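Local coordinates for lipoprotein outS (Dickeya dadantii, PDB 3UTK), which is a lipoprotein pilotin of the type II secretion system, interacting with the secretin OutD, and is required to move pectate lyases and cellulases across the outer membrane, at residues A[43-48]-A[94-99]; A[54-59]-A[113-118]. All blocks are in the same frame, centred on the assembly; numbering follows the deposited sequence.

How the interactions relate
Helix 40-60 is the element common to both interactions, which lie about 16 Å apart, centre to centre, and on opposite sides of the chain's centre. Interaction 1 sets its earlier turns against the start of helix 94-106; interaction 2 sets a later part against helix 111-121, the next helix in the chain. Each is partly buried. The first is lean and made by an alanine and serines with a leucine and an isoleucine, whereas the second buries more surface and relies on two aromatic rings, a leucine and a disulfide-bonded cysteine. A salt bridge joins the two sites directly, Glu98 OE1 of 94-99 lying 2.9 Å from Lys55 NZ of 54-59.

Interaction 1. Residues A[43-48]-A[94-99]; sequences QISQLA and PQLSEN
Ser97 OG hydrogen-bonds with the carbonyl oxygen of Leu93, one turn earlier in the chain, and this same hydroxyl is what meets Ala48 across the contact. It sits 3.5 Å from Ala48 CA and 3.7 Å from Ala48 CB, so the serine lays a polar atom against apolar surface while it bonds back to a main-chain carbonyl one turn before it. The torsion that places OG beside the backbone N (chi1 -65°) turns it back to that carbonyl. Here the two helical segments come closest, the CA atoms of Ala48 and Ser97 lying 4.4 Å apart.

Leu96 supplies the rest. Its CG swings to the far side from its backbone N (chi1 176°), which carries the branch end across to the other helix. Ala48 CB is wedged against this branch, 3.5 Å from Leu96 CD2, a tight carbon pair. The same CD2 reaches on to Ile44 CG2 at 4.1 Å and touches the backbone at Ser45, 4.1 Å from Ser45 CA. One methyl thus spans Ile44, Ser45 and Ala48. Leu73 of helix 69-82 also touches Ser97.

The segments' axes approach to 9.1 Å and cross at -53°, close to the angle expected when i to i+4 ridges of two helices interlock. This is a close helix-helix crossing, with Ala48 and Ser97 at the nearest point, in the pilotin's all-helical fold of nested hairpins.

Interaction 2. Residues A[54-59]-A[113-118]; sequences SKYLRV and TQCSSF
The aliphatic part of Gln114 lies over one face of the Tyr56 ring, with Gln114 CG 3.4 Å from Tyr56 CE1. Gln114 CB meanwhile lies 3.4 Å from Tyr56 OH, so the contact runs out to the phenol oxygen. Phe118 approaches the same ring in an offset edge-to-face (T-shaped) pair, its edge directed at the tyrosine face, with centroids 5.7 Å apart and planes at 76°. Its closest atom is CD2, 3.8 Å from Tyr56 CD1. Beside the rings, Leu57 CD2 presses on Phe118 CB at 3.4 Å, while Cys115 SG comes obliquely to the tyrosine, 3.9 Å from Tyr56 CE1, a sulfur-aromatic contact.

The next shell explains these positions. Tyr56 CG stands anti to its backbone N (chi1 -172°), sending the ring out toward helix 111-121. The glutamine chain, bent at its second torsion, folds its amide back so that NE2 sits 3.2 Å above the plane of the Phe118 ring, over its centre; the two residues are one turn apart on one helix. Cys115 is pinned through its disulfide to Cys61, which ties helix 111-121 covalently to the chain just past helix 40-60, beside the aromatic pair.

The segments cross at -118°, their axes 10.1 Å apart at closest. Around them, Leu104 and Leu105 of helix 94-106 also pack on Tyr56, and Leu126 of helix 123-131 touches Leu57, so the contact lies where helix 40-60 meets three others.

Interaction 1. Residues A[43-48]-A[94-99]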
loop_
_atom_site.group_PDB
_atom_site.type_symbol
_atom_site.label_atom_id
_atom_site.label_comp_id
_atom_site.label_asym_id
_atom_site.label_seq_id
_atom_site.Cartn_x
_atom_site.Cartn_y
_atom_site.Cartn_z
ATOM N N GLN A 43 4.134 1.395 12.583
ATOM C CA GLN A 43 4.410 2.218 11.405
ATOM C C GLN A 43 4.650 1.387 10.146
ATOM O O GLN A 43 4.004 1.607 9.117
ATOM C CB GLN A 43 5.589 3.164 11.666
ATOM C CG GLN A 43 5.327 4.146 12.790
ATOM C CD GLN A 43 6.459 5.126 12.997
ATOM O OE1 GLN A 43 7.517 5.023 12.372
ATOM N NE2 GLN A 43 6.242 6.091 13.885
ATOM N N ILE A 44 5.566 0.426 10.237
ATOM C CA ILE A 44 5.947 -0.388 9.085
ATOM C C ILE A 44 4.780 -1.223 8.569
ATOM O O ILE A 44 4.550 -1.312 7.361
ATOM C CB ILE A 44 7.120 -1.319 9.420
ATOM C CG1 ILE A 44 8.288 -0.510 9.989
ATOM C CG2 ILE A 44 7.541 -2.100 8.186
ATOM C CD1 ILE A 44 9.439 -1.359 10.477
ATOM N N SER A 45 4.050 -1.836 9.492
ATOM C CA SER A 45 2.872 -2.624 9.148
ATOM C C SER A 45 1.819 -1.785 8.434
ATOM O O SER A 45 1.129 -2.268 7.531
ATOM C CB SER A 45 2.260 -3.225 10.408
ATOM O OG SER A 45 3.067 -4.278 10.895
ATOM N N GLN A 46 1.691 -0.532 8.855
ATOM C CA GLN A 46 0.698 0.358 8.270
ATOM C C GLN A 46 1.052 0.711 6.831
ATOM O O GLN A 46 0.189 0.700 5.957
ATOM C CB GLN A 46 0.524 1.627 9.119
ATOM C CG GLN A 46 -0.185 1.370 10.447
ATOM C CD GLN A 46 -0.591 2.638 11.180
ATOM O OE1 GLN A 46 -0.372 3.753 10.703
ATOM N NE2 GLN A 46 -1.192 2.466 12.352
ATOM N N LEU A 47 2.323 1.026 6.589
ATOM C CA LEU A 47 2.773 1.366 5.241
ATOM C C LEU A 47 2.655 0.173 4.302
ATOM O O LEU A 47 2.238 0.325 3.152
ATOM C CB LEU A 47 4.214 1.871 5.261
ATOM C CG LEU A 47 4.437 3.117 6.114
ATOM C CD1 LEU A 47 5.913 3.508 6.109
ATOM C CD2 LEU A 47 3.571 4.259 5.619
ATOM N N ALA A 48 3.016 -1.008 4.803
ATOM C CA ALA A 48 2.992 -2.223 3.998
ATOM C C ALA A 48 1.569 -2.545 3.578
ATOM O O ALA A 48 1.331 -3.017 2.466
ATOM C CB ALA A 48 3.611 -3.404 4.765
ATOM N N PRO A 94 9.466 -3.565 1.747
ATOM C CA PRO A 94 9.075 -4.141 0.449
ATOM C C PRO A 94 8.637 -5.613 0.498
ATOM O O PRO A 94 7.615 -5.967 -0.094
ATOM C CB PRO A 94 10.344 -4.002 -0.395
ATOM C CG PRO A 94 11.140 -2.903 0.281
ATOM C CD PRO A 94 10.856 -3.070 1.740
ATOM N N GLN A 95 9.408 -6.469 1.164
ATOM C CA GLN A 95 9.010 -7.864 1.297
ATOM C C GLN A 95 7.706 -8.003 2.078
ATOM O O GLN A 95 6.849 -8.820 1.731
ATOM C CB GLN A 95 10.101 -8.694 1.969
ATOM C CG GLN A 95 9.728 -10.167 2.090
ATOM C CD GLN A 95 9.386 -10.787 0.745
ATOM O OE1 GLN A 95 10.085 -10.574 -0.245
ATOM N NE2 GLN A 95 8.303 -11.550 0.702
ATOM N N LEU A 96 7.558 -7.211 3.136
ATOM C CA LEU A 96 6.346 -7.281 3.941
ATOM C C LEU A 96 5.139 -6.918 3.088
ATOM O O LEU A 96 4.078 -7.534 3.200
ATOM C CB LEU A 96 6.427 -6.356 5.156
ATOM C CG LEU A 96 5.132 -6.336 5.975
ATOM C CD1 LEU A 96 4.789 -7.740 6.480
ATOM C CD2 LEU A 96 5.208 -5.355 7.127
ATOM N N SER A 97 5.316 -5.921 2.228
ATOM C CA SER A 97 4.251 -5.456 1.344
ATOM C C SER A 97 3.777 -6.569 0.416
ATOM O O SER A 97 2.574 -6.774 0.235
ATOM C CB SER A 97 4.739 -4.273 0.505
ATOM O OG SER A 97 5.038 -3.151 1.313
ATOM N N GLU A 98 4.738 -7.281 -0.169
ATOM C CA GLU A 98 4.435 -8.380 -1.077
ATOM C C GLU A 98 3.759 -9.528 -0.327
ATOM O O GLU A 98 2.819 -10.139 -0.840
ATOM C CB GLU A 98 5.705 -8.856 -1.794
ATOM C CG GLU A 98 5.515 -10.052 -2.730
ATOM C CD GLU A 98 4.583 -9.771 -3.903
ATOM O OE1 GLU A 98 4.247 -8.594 -4.145
ATOM O OE2 GLU A 98 4.184 -10.740 -4.590
ATOM N N ASN A 99 4.225 -9.813 0.887
ATOM C CA ASN A 99 3.608 -10.865 1.703
ATOM C C ASN A 99 2.145 -10.572 2.022
ATOM O O ASN A 99 1.292 -11.458 1.946
ATOM C CB ASN A 99 4.386 -11.087 2.998
ATOM C CG ASN A 99 5.719 -11.761 2.765
ATOM O OD1 ASN A 99 6.545 -11.867 3.677
ATOM N ND2 ASN A 99 5.942 -12.219 1.539
#

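Interaction 2. Residues A[54-59]-A[113-118]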
loop_
_atom_site.group_PDB
_atom_site.type_symbol
_atom_site.label_atom_id
_atom_site.label_comp_id
_atom_site.label_asym_id
_atom_site.label_seq_id
_atom_site.Cartn_x
_atom_site.Cartn_y
_atom_site.Cartn_z
ATOM N N SER A 54 -2.697 -1.025 -2.621
ATOM C CA SER A 54 -2.440 -0.380 -3.895
ATOM C C SER A 54 -2.084 -1.374 -5.001
ATOM O O SER A 54 -2.579 -1.247 -6.105
ATOM C CB SER A 54 -1.338 0.669 -3.759
ATOM O OG SER A 54 -1.741 1.695 -2.870
ATOM N N LYS A 55 -1.203 -2.338 -4.723
ATOM C CA LYS A 55 -0.874 -3.350 -5.729
ATOM C C LYS A 55 -2.119 -4.183 -6.059
ATOM O O LYS A 55 -2.344 -4.551 -7.208
ATOM C CB LYS A 55 0.280 -4.251 -5.263
ATOM C CG LYS A 55 0.690 -5.305 -6.292
ATOM C CD LYS A 55 1.929 -6.088 -5.875
ATOM C CE LYS A 55 2.356 -7.046 -6.982
ATOM N NZ LYS A 55 3.734 -7.572 -6.768
ATOM N N TYR A 56 -2.918 -4.491 -5.044
ATOM C CA TYR A 56 -4.168 -5.218 -5.264
ATOM C C TYR A 56 -5.073 -4.460 -6.246
ATOM O O TYR A 56 -5.673 -5.048 -7.145
ATOM C CB TYR A 56 -4.886 -5.492 -3.928
ATOM C CG TYR A 56 -6.083 -6.406 -4.050
ATOM C CD1 TYR A 56 -7.309 -5.926 -4.500
ATOM C CD2 TYR A 56 -5.992 -7.748 -3.694
ATOM C CE1 TYR A 56 -8.405 -6.769 -4.610
ATOM C CE2 TYR A 56 -7.084 -8.592 -3.803
ATOM C CZ TYR A 56 -8.281 -8.101 -4.260
ATOM O OH TYR A 56 -9.360 -8.949 -4.372
ATOM N N LEU A 57 -5.145 -3.143 -6.105
ATOM C CA LEU A 57 -5.980 -2.368 -7.010
ATOM C C LEU A 57 -5.416 -2.437 -8.427
ATOM O O LEU A 57 -6.155 -2.651 -9.382
ATOM C CB LEU A 57 -6.097 -0.909 -6.564
ATOM C CG LEU A 57 -7.013 -0.599 -5.373
ATOM C CD1 LEU A 57 -6.909 0.875 -4.942
ATOM C CD2 LEU A 57 -8.473 -0.942 -5.691
ATOM N N ARG A 58 -4.108 -2.258 -8.561
ATOM C CA ARG A 58 -3.512 -2.248 -9.895
ATOM C C ARG A 58 -3.681 -3.600 -10.584
ATOM O O ARG A 58 -4.078 -3.668 -11.746
ATOM C CB ARG A 58 -2.022 -1.871 -9.846
ATOM C CG ARG A 58 -1.404 -1.620 -11.230
ATOM C CD ARG A 58 0.107 -1.442 -11.147
ATOM N NE ARG A 58 0.773 -2.709 -10.877
ATOM C CZ ARG A 58 1.622 -2.922 -9.878
ATOM N NH1 ARG A 58 1.926 -1.942 -9.037
ATOM N NH2 ARG A 58 2.165 -4.125 -9.720
ATOM N N VAL A 59 -3.369 -4.678 -9.870
ATOM C CA VAL A 59 -3.308 -5.995 -10.491
ATOM C C VAL A 59 -4.666 -6.699 -10.555
ATOM O O VAL A 59 -5.033 -7.256 -11.597
ATOM C CB VAL A 59 -2.269 -6.903 -9.792
ATOM C CG1 VAL A 59 -2.275 -8.303 -10.405
ATOM C CG2 VAL A 59 -0.879 -6.271 -9.874
ATOM N N THR A 113 -15.798 -7.583 -4.165
ATOM C CA THR A 113 -15.990 -6.966 -2.855
ATOM C C THR A 113 -14.753 -6.179 -2.414
ATOM O O THR A 113 -14.845 -5.013 -2.022
ATOM C CB THR A 113 -16.325 -8.052 -1.816
ATOM O OG1 THR A 113 -17.517 -8.734 -2.227
ATOM C CG2 THR A 113 -16.548 -7.449 -0.431
ATOM N N GLN A 114 -13.596 -6.823 -2.466
ATOM C CA GLN A 114 -12.350 -6.165 -2.107
ATOM C C GLN A 114 -12.067 -4.943 -2.985
ATOM O O GLN A 114 -11.681 -3.881 -2.481
ATOM C CB GLN A 114 -11.182 -7.160 -2.165
ATOM C CG GLN A 114 -9.910 -6.596 -1.556
ATOM C CD GLN A 114 -10.045 -6.434 -0.067
ATOM O OE1 GLN A 114 -9.967 -7.412 0.667
ATOM N NE2 GLN A 114 -10.257 -5.200 0.392
ATOM N N CYS A 115 -12.258 -5.079 -4.294
ATOM C CA CYS A 115 -12.013 -3.959 -5.205
ATOM C C CYS A 115 -12.933 -2.787 -4.910
ATOM O O CYS A 115 -12.499 -1.632 -4.909
ATOM C CB CYS A 115 -12.187 -4.373 -6.669
ATOM S SG CYS A 115 -10.973 -5.583 -7.264
ATOM N N SER A 116 -14.211 -3.070 -4.696
ATOM C CA SER A 116 -15.165 -2.006 -4.398
ATOM C C SER A 116 -14.748 -1.284 -3.112
ATOM O O SER A 116 -14.808 -0.054 -3.022
ATOM C CB SER A 116 -16.577 -2.581 -4.240
ATOM O OG SER A 116 -17.517 -1.538 -4.029
ATOM N N SER A 117 -14.323 -2.057 -2.120
ATOM C CA SER A 117 -13.913 -1.484 -0.840
ATOM C C SER A 117 -12.647 -0.616 -0.966
ATOM O O SER A 117 -12.627 0.518 -0.476
ATOM C CB SER A 117 -13.714 -2.579 0.217
ATOM O OG SER A 117 -13.407 -2.000 1.468
ATOM N N PHE A 118 -11.598 -1.143 -1.599
ATOM C CA PHE A 118 -10.352 -0.378 -1.776
ATOM C C PHE A 118 -10.580 0.866 -2.656
ATOM O O PHE A 118 -10.037 1.946 -2.384
ATOM C CB PHE A 118 -9.236 -1.252 -2.364
ATOM C CG PHE A 118 -8.551 -2.161 -1.360
ATOM C CD1 PHE A 118 -8.526 -1.859 0.000
ATOM C CD2 PHE A 118 -7.932 -3.328 -1.791
ATOM C CE1 PHE A 118 -7.878 -2.701 0.911
ATOM C CE2 PHE A 118 -7.277 -4.175 -0.888
ATOM C CZ PHE A 118 -7.263 -3.865 0.470
#